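Local coordinates for probable porin (Pseudomonas aeruginosa, PDB 4FT6), which probably acts as an outer-membrane porin of the OprD family, letting small solutes diffuse through a narrow beta-barrel channel, at residues L121-R126 with W202-Q207; L132-Q137 with A283-P288. One frame throughout, in Å; residues are numbered along the deposited sequence.

Interaction 1: L121-R126 with W202-Q207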
loop_
_atom_site.group_PDB
_atom_site.type_symbol
_atom_site.label_atom_id
_atom_site.label_comp_id
_atom_site.label_asym_id
_atom_site.label_seq_id
_atom_site.Cartn_x
_atom_site.Cartn_y
_atom_site.Cartn_z
ATOM N N LEU A 121 -1.485 5.338 6.118
ATOM C CA LEU A 121 -1.825 5.140 7.523
ATOM C C LEU A 121 -1.984 3.650 7.810
ATOM O O LEU A 121 -2.478 2.910 6.953
ATOM C CB LEU A 121 -3.143 5.870 7.827
ATOM C CG LEU A 121 -3.130 7.303 8.362
ATOM C CD1 LEU A 121 -1.901 8.075 7.919
ATOM C CD2 LEU A 121 -4.403 8.029 7.941
ATOM N N PRO A 122 -1.595 3.206 9.025
ATOM C CA PRO A 122 -1.613 1.775 9.364
ATOM C C PRO A 122 -3.031 1.245 9.261
ATOM O O PRO A 122 -3.276 0.056 9.033
ATOM C CB PRO A 122 -1.152 1.755 10.843
ATOM C CG PRO A 122 -0.544 3.124 11.106
ATOM C CD PRO A 122 -1.327 4.041 10.213
ATOM N N ILE A 123 -3.962 2.172 9.428
ATOM C CA ILE A 123 -5.382 1.901 9.440
ATOM C C ILE A 123 -5.994 2.198 8.053
ATOM O O ILE A 123 -7.158 1.888 7.774
ATOM C CB ILE A 123 -6.040 2.745 10.574
ATOM C CG1 ILE A 123 -7.066 1.904 11.302
ATOM C CG2 ILE A 123 -6.567 4.137 10.095
ATOM C CD1 ILE A 123 -6.428 0.736 11.969
ATOM N N LEU A 124 -5.197 2.798 7.179
ATOM C CA LEU A 124 -5.686 3.206 5.862
ATOM C C LEU A 124 -4.476 3.504 4.996
ATOM O O LEU A 124 -3.992 4.646 4.949
ATOM C CB LEU A 124 -6.604 4.444 5.935
ATOM C CG LEU A 124 -7.204 4.875 4.585
ATOM C CD1 LEU A 124 -8.312 3.930 4.159
ATOM C CD2 LEU A 124 -7.724 6.299 4.609
ATOM N N LEU A 125 -3.984 2.464 4.333
ATOM C CA LEU A 125 -2.751 2.535 3.562
ATOM C C LEU A 125 -3.104 2.613 2.081
ATOM O O LEU A 125 -3.590 1.610 1.521
ATOM C CB LEU A 125 -1.942 1.263 3.808
ATOM C CG LEU A 125 -0.447 1.396 4.083
ATOM C CD1 LEU A 125 0.297 0.084 3.770
ATOM C CD2 LEU A 125 0.105 2.555 3.289
ATOM N N ARG A 126 -2.863 3.758 1.430
ATOM C CA ARG A 126 -3.239 3.880 0.010
ATOM C C ARG A 126 -2.466 2.894 -0.883
ATOM O O ARG A 126 -1.254 2.741 -0.749
ATOM C CB ARG A 126 -3.149 5.338 -0.506
ATOM C CG ARG A 126 -1.750 5.950 -0.673
ATOM C CD ARG A 126 -1.141 5.652 -2.034
ATOM N NE ARG A 126 0.210 5.135 -1.836
ATOM C CZ ARG A 126 1.309 5.828 -2.087
ATOM N NH1 ARG A 126 1.220 7.053 -2.587
ATOM N NH2 ARG A 126 2.491 5.291 -1.855
ATOM N N TRP A 202 -4.272 3.390 17.288
ATOM C CA TRP A 202 -5.149 3.854 16.239
ATOM C C TRP A 202 -6.542 3.303 16.411
ATOM O O TRP A 202 -6.732 2.180 16.904
ATOM C CB TRP A 202 -4.614 3.393 14.900
ATOM C CG TRP A 202 -3.297 3.998 14.549
ATOM C CD1 TRP A 202 -2.069 3.614 15.010
ATOM C CD2 TRP A 202 -3.069 5.090 13.642
ATOM N NE1 TRP A 202 -1.090 4.407 14.450
ATOM C CE2 TRP A 202 -1.674 5.317 13.605
ATOM C CE3 TRP A 202 -3.907 5.898 12.863
ATOM C CZ2 TRP A 202 -1.096 6.321 12.812
ATOM C CZ3 TRP A 202 -3.338 6.893 12.082
ATOM C CH2 TRP A 202 -1.942 7.091 12.057
ATOM N N GLN A 203 -7.513 4.100 15.985
ATOM C CA GLN A 203 -8.906 3.703 16.034
ATOM C C GLN A 203 -9.576 4.278 14.801
ATOM O O GLN A 203 -9.464 5.482 14.526
ATOM C CB GLN A 203 -9.576 4.250 17.284
ATOM C CG GLN A 203 -11.081 4.055 17.286
ATOM C CD GLN A 203 -11.531 3.042 18.310
ATOM O OE1 GLN A 203 -12.715 2.723 18.413
ATOM N NE2 GLN A 203 -10.583 2.525 19.078
ATOM N N ALA A 204 -10.252 3.422 14.045
ATOM C CA ALA A 204 -10.943 3.886 12.861
ATOM C C ALA A 204 -12.362 3.373 12.882
ATOM O O ALA A 204 -12.653 2.312 13.452
ATOM C CB ALA A 204 -10.230 3.444 11.601
ATOM N N ARG A 205 -13.240 4.133 12.241
ATOM C CA ARG A 205 -14.662 3.872 12.272
ATOM C C ARG A 205 -15.242 4.026 10.877
ATOM O O ARG A 205 -15.470 5.156 10.416
ATOM C CB ARG A 205 -15.322 4.893 13.192
ATOM C CG ARG A 205 -16.796 4.667 13.447
ATOM C CD ARG A 205 -16.978 3.980 14.785
ATOM N NE ARG A 205 -16.345 4.719 15.877
ATOM C CZ ARG A 205 -16.453 4.394 17.162
ATOM N NH1 ARG A 205 -17.176 3.341 17.524
ATOM N NH2 ARG A 205 -15.841 5.124 18.083
ATOM N N LEU A 206 -15.481 2.909 10.192
ATOM C CA LEU A 206 -16.218 2.975 8.930
ATOM C C LEU A 206 -17.713 2.959 9.236
ATOM O O LEU A 206 -18.294 1.900 9.513
ATOM C CB LEU A 206 -15.847 1.818 8.011
ATOM C CG LEU A 206 -16.581 1.946 6.688
ATOM C CD1 LEU A 206 -16.082 3.205 5.984
ATOM C CD2 LEU A 206 -16.380 0.712 5.846
ATOM N N GLN A 207 -18.324 4.141 9.198
ATOM C CA GLN A 207 -19.683 4.344 9.711
ATOM C C GLN A 207 -20.670 3.252 9.334
ATOM O O GLN A 207 -20.823 2.926 8.154
ATOM C CB GLN A 207 -20.234 5.690 9.244
ATOM C CG GLN A 207 -21.684 5.946 9.640
ATOM C CD GLN A 207 -22.106 7.375 9.378
ATOM O OE1 GLN A 207 -22.378 7.758 8.238
ATOM N NE2 GLN A 207 -22.144 8.180 10.432
#
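Pro122 lies on the indole of Trp202. Its CD sits 3.5 Å from the centroid of the six-membered ring of Trp202, 15° off the ring normal, which makes a CH-pi contact over one face. CG of Pro122 lies nearer the pyrrole side of the same indole, 3.5 Å from Trp202 CE2. The two side chains cross at about a right angle. Leu121 also crosses the indole at about a right angle but approaches it obliquely, its branch point CG 3.7 Å from Trp202 CZ3. Beyond it Ile123 straddles two residues of the strand: CG2 comes within 4.2 Å of Trp202 CE3, while CG1 touches Ala204 CB at 3.5 Å. Apolar carbon surfaces make the whole contact, and no hydrogen bond crosses it.

Pro122 and Ile123 occupy the two central positions of a type I turn from Leu121 to Leu124, which brings three successive side chains against the strand. The bond from Leu121 N to Leu124 O, 2.9 Å long, helps tie this turn together. On the other side, Trp202 holds CG anti to its carbonyl carbon (chi1 -65°), which sets the indole beside the backbone N and against the turn. The ring of His152 stacks with that of Trp202, and Tyr185 of strand 183-192 touches Leu121. Pro122 touches Tyr214 and Ile123 touches Gln212, both of the adjoining strand 210-223.

Strand 197-206 belongs to the barrel wall, whereas strands 117-121 and 124-125 form a small beta hairpin that opens the inward segment leading from strand 117-121 to strand 135-137. A hairpin tip fastened to the inner wall by apolar side chains is consistent with the infolded loop that constricts the channel in OprD-family porins.

Interaction 2: L132-Q137 with A283-P288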
loop_
_atom_site.group_PDB
_atom_site.type_symbol
_atom_site.label_atom_id
_atom_site.label_comp_id
_atom_site.label_asym_id
_atom_site.label_seq_id
_atom_site.Cartn_x
_atom_site.Cartn_y
_atom_site.Cartn_z
ATOM N N LEU A 132 -1.025 3.780 -11.305
ATOM C CA LEU A 132 -1.309 5.071 -10.702
ATOM C C LEU A 132 -1.870 4.840 -9.294
ATOM O O LEU A 132 -2.575 3.847 -9.065
ATOM C CB LEU A 132 -2.321 5.803 -11.577
ATOM C CG LEU A 132 -1.843 6.261 -12.957
ATOM C CD1 LEU A 132 -3.021 6.722 -13.831
ATOM C CD2 LEU A 132 -0.852 7.400 -12.787
ATOM N N PRO A 133 -1.561 5.746 -8.347
ATOM C CA PRO A 133 -1.941 5.572 -6.934
ATOM C C PRO A 133 -3.443 5.665 -6.686
ATOM O O PRO A 133 -4.141 6.490 -7.297
ATOM C CB PRO A 133 -1.283 6.775 -6.245
ATOM C CG PRO A 133 -1.226 7.832 -7.337
ATOM C CD PRO A 133 -0.884 7.035 -8.579
ATOM N N GLN A 134 -3.924 4.830 -5.772
ATOM C CA GLN A 134 -5.225 5.021 -5.135
ATOM C C GLN A 134 -5.205 6.382 -4.420
ATOM O O GLN A 134 -4.175 6.796 -3.881
ATOM C CB GLN A 134 -5.424 3.911 -4.095
ATOM C CG GLN A 134 -6.832 3.770 -3.516
ATOM C CD GLN A 134 -6.908 2.693 -2.423
ATOM O OE1 GLN A 134 -6.069 2.656 -1.503
ATOM N NE2 GLN A 134 -7.906 1.807 -2.525
ATOM N N THR A 135 -6.324 7.094 -4.411
ATOM C CA THR A 135 -6.384 8.340 -3.651
ATOM C C THR A 135 -7.635 8.377 -2.811
ATOM O O THR A 135 -8.602 7.665 -3.098
ATOM C CB THR A 135 -6.376 9.581 -4.553
ATOM O OG1 THR A 135 -7.293 9.376 -5.629
ATOM C CG2 THR A 135 -4.986 9.860 -5.103
ATOM N N PHE A 136 -7.631 9.215 -1.780
ATOM C CA PHE A 136 -8.842 9.377 -1.002
ATOM C C PHE A 136 -9.344 10.823 -1.009
ATOM O O PHE A 136 -8.596 11.757 -1.305
ATOM C CB PHE A 136 -8.601 8.880 0.405
ATOM C CG PHE A 136 -8.597 7.397 0.512
ATOM C CD1 PHE A 136 -7.498 6.649 0.094
ATOM C CD2 PHE A 136 -9.721 6.732 0.999
ATOM C CE1 PHE A 136 -7.524 5.251 0.182
ATOM C CE2 PHE A 136 -9.751 5.341 1.091
ATOM C CZ PHE A 136 -8.656 4.603 0.689
ATOM N N GLN A 137 -10.617 11.009 -0.686
ATOM C CA GLN A 137 -11.152 12.346 -0.631
ATOM C C GLN A 137 -11.674 12.614 0.750
ATOM O O GLN A 137 -12.605 11.936 1.220
ATOM C CB GLN A 137 -12.281 12.546 -1.644
ATOM C CG GLN A 137 -11.802 12.559 -3.073
ATOM C CD GLN A 137 -11.425 11.178 -3.545
ATOM O OE1 GLN A 137 -12.228 10.249 -3.435
ATOM N NE2 GLN A 137 -10.190 11.017 -4.038
ATOM N N ALA A 283 -11.679 -1.196 0.763
ATOM C CA ALA A 283 -11.575 -1.773 -0.582
ATOM C C ALA A 283 -10.385 -1.207 -1.363
ATOM O O ALA A 283 -10.263 0.011 -1.510
ATOM C CB ALA A 283 -12.870 -1.543 -1.364
ATOM N N GLY A 284 -9.512 -2.087 -1.852
ATOM C CA GLY A 284 -8.447 -1.685 -2.760
ATOM C C GLY A 284 -7.211 -1.188 -2.039
ATOM O O GLY A 284 -6.181 -0.887 -2.648
ATOM N N THR A 285 -7.307 -1.108 -0.724
ATOM C CA THR A 285 -6.252 -0.508 0.073
ATOM C C THR A 285 -5.174 -1.547 0.376
ATOM O O THR A 285 -5.404 -2.755 0.220
ATOM C CB THR A 285 -6.852 0.044 1.381
ATOM O OG1 THR A 285 -6.120 1.189 1.822
ATOM C CG2 THR A 285 -6.887 -1.021 2.460
ATOM N N SER A 286 -4.001 -1.092 0.802
ATOM C CA SER A 286 -2.945 -2.009 1.227
ATOM C C SER A 286 -3.006 -2.150 2.751
ATOM O O SER A 286 -3.823 -1.496 3.394
ATOM C CB SER A 286 -1.578 -1.472 0.802
ATOM O OG SER A 286 -0.924 -2.376 -0.065
ATOM N N THR A 287 -2.156 -3.004 3.325
ATOM C CA THR A 287 -2.077 -3.160 4.779
ATOM C C THR A 287 -0.634 -3.245 5.227
ATOM O O THR A 287 0.242 -3.551 4.430
ATOM C CB THR A 287 -2.822 -4.408 5.285
ATOM O OG1 THR A 287 -2.177 -5.592 4.791
ATOM C CG2 THR A 287 -4.293 -4.372 4.858
ATOM N N PRO A 288 -0.378 -2.969 6.512
ATOM C CA PRO A 288 1.013 -3.133 6.957
ATOM C C PRO A 288 1.315 -4.557 7.421
ATOM O O PRO A 288 2.377 -4.752 8.027
ATOM C CB PRO A 288 1.106 -2.197 8.156
ATOM C CG PRO A 288 -0.335 -2.219 8.736
ATOM C CD PRO A 288 -1.223 -2.262 7.500
#
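Of the CA atoms, those of Gln134 and Thr285 come nearest, 7.7 Å apart, between the run leading into strand 135-137 and a loop without regular structure. Gln134 spans the gap with CG anti to its backbone N (chi1 -168°) and an extended chain beyond, which carries the amide up to the backbone of Ala283 and Gly284. NE2 of Gln134 stands 3.1 Å from Ala283 O, and OE1 of Gln134 lies 3.5 Å from Thr285 CA. Gly284 bends the loop here with a positive phi of 85°. The polar ends are satisfied mainly by third parties: Gln161 takes a hydrogen bond from Gln134 NE2 and is also bonded to Ala283 O, bridging the two segments, while Asn127 N donates to Gln134 OE1. Thr285 OG1 bonds to Leu125 O, with the ring of Phe136 at the margin, its CZ 4.4 Å from Thr285 OG1. Farther out, Phe136 packs on Met156 and Leu159 of strand 149-160, and segment 132-137 runs beside strands 58-71 and 95-107; the partner loop emerges between strands 264-274 and 304-313.

How the interactions relate
From the N terminus the chain passes 121-126, then 132-137, before reaching 202-207, where interaction 1 closes a loop of 75 intervening residues. Interaction 2 closes a longer one, of 145, when 283-288 returns to 132-137. The segments alternate, so the two closures cross. Both start from the inward segment between strands 117-121 and 135-137: one end of it is held to wall strand 197-206, the other to the long loop after strand 264-274. The contacts, their centres 11 Å apart, meet at Leu125, whose O probably accepts a hydrogen bond from Ser286 N (2.8 Å). Two loops that lie inside the barrel, consistent with constriction loops, are thereby joined to its wall.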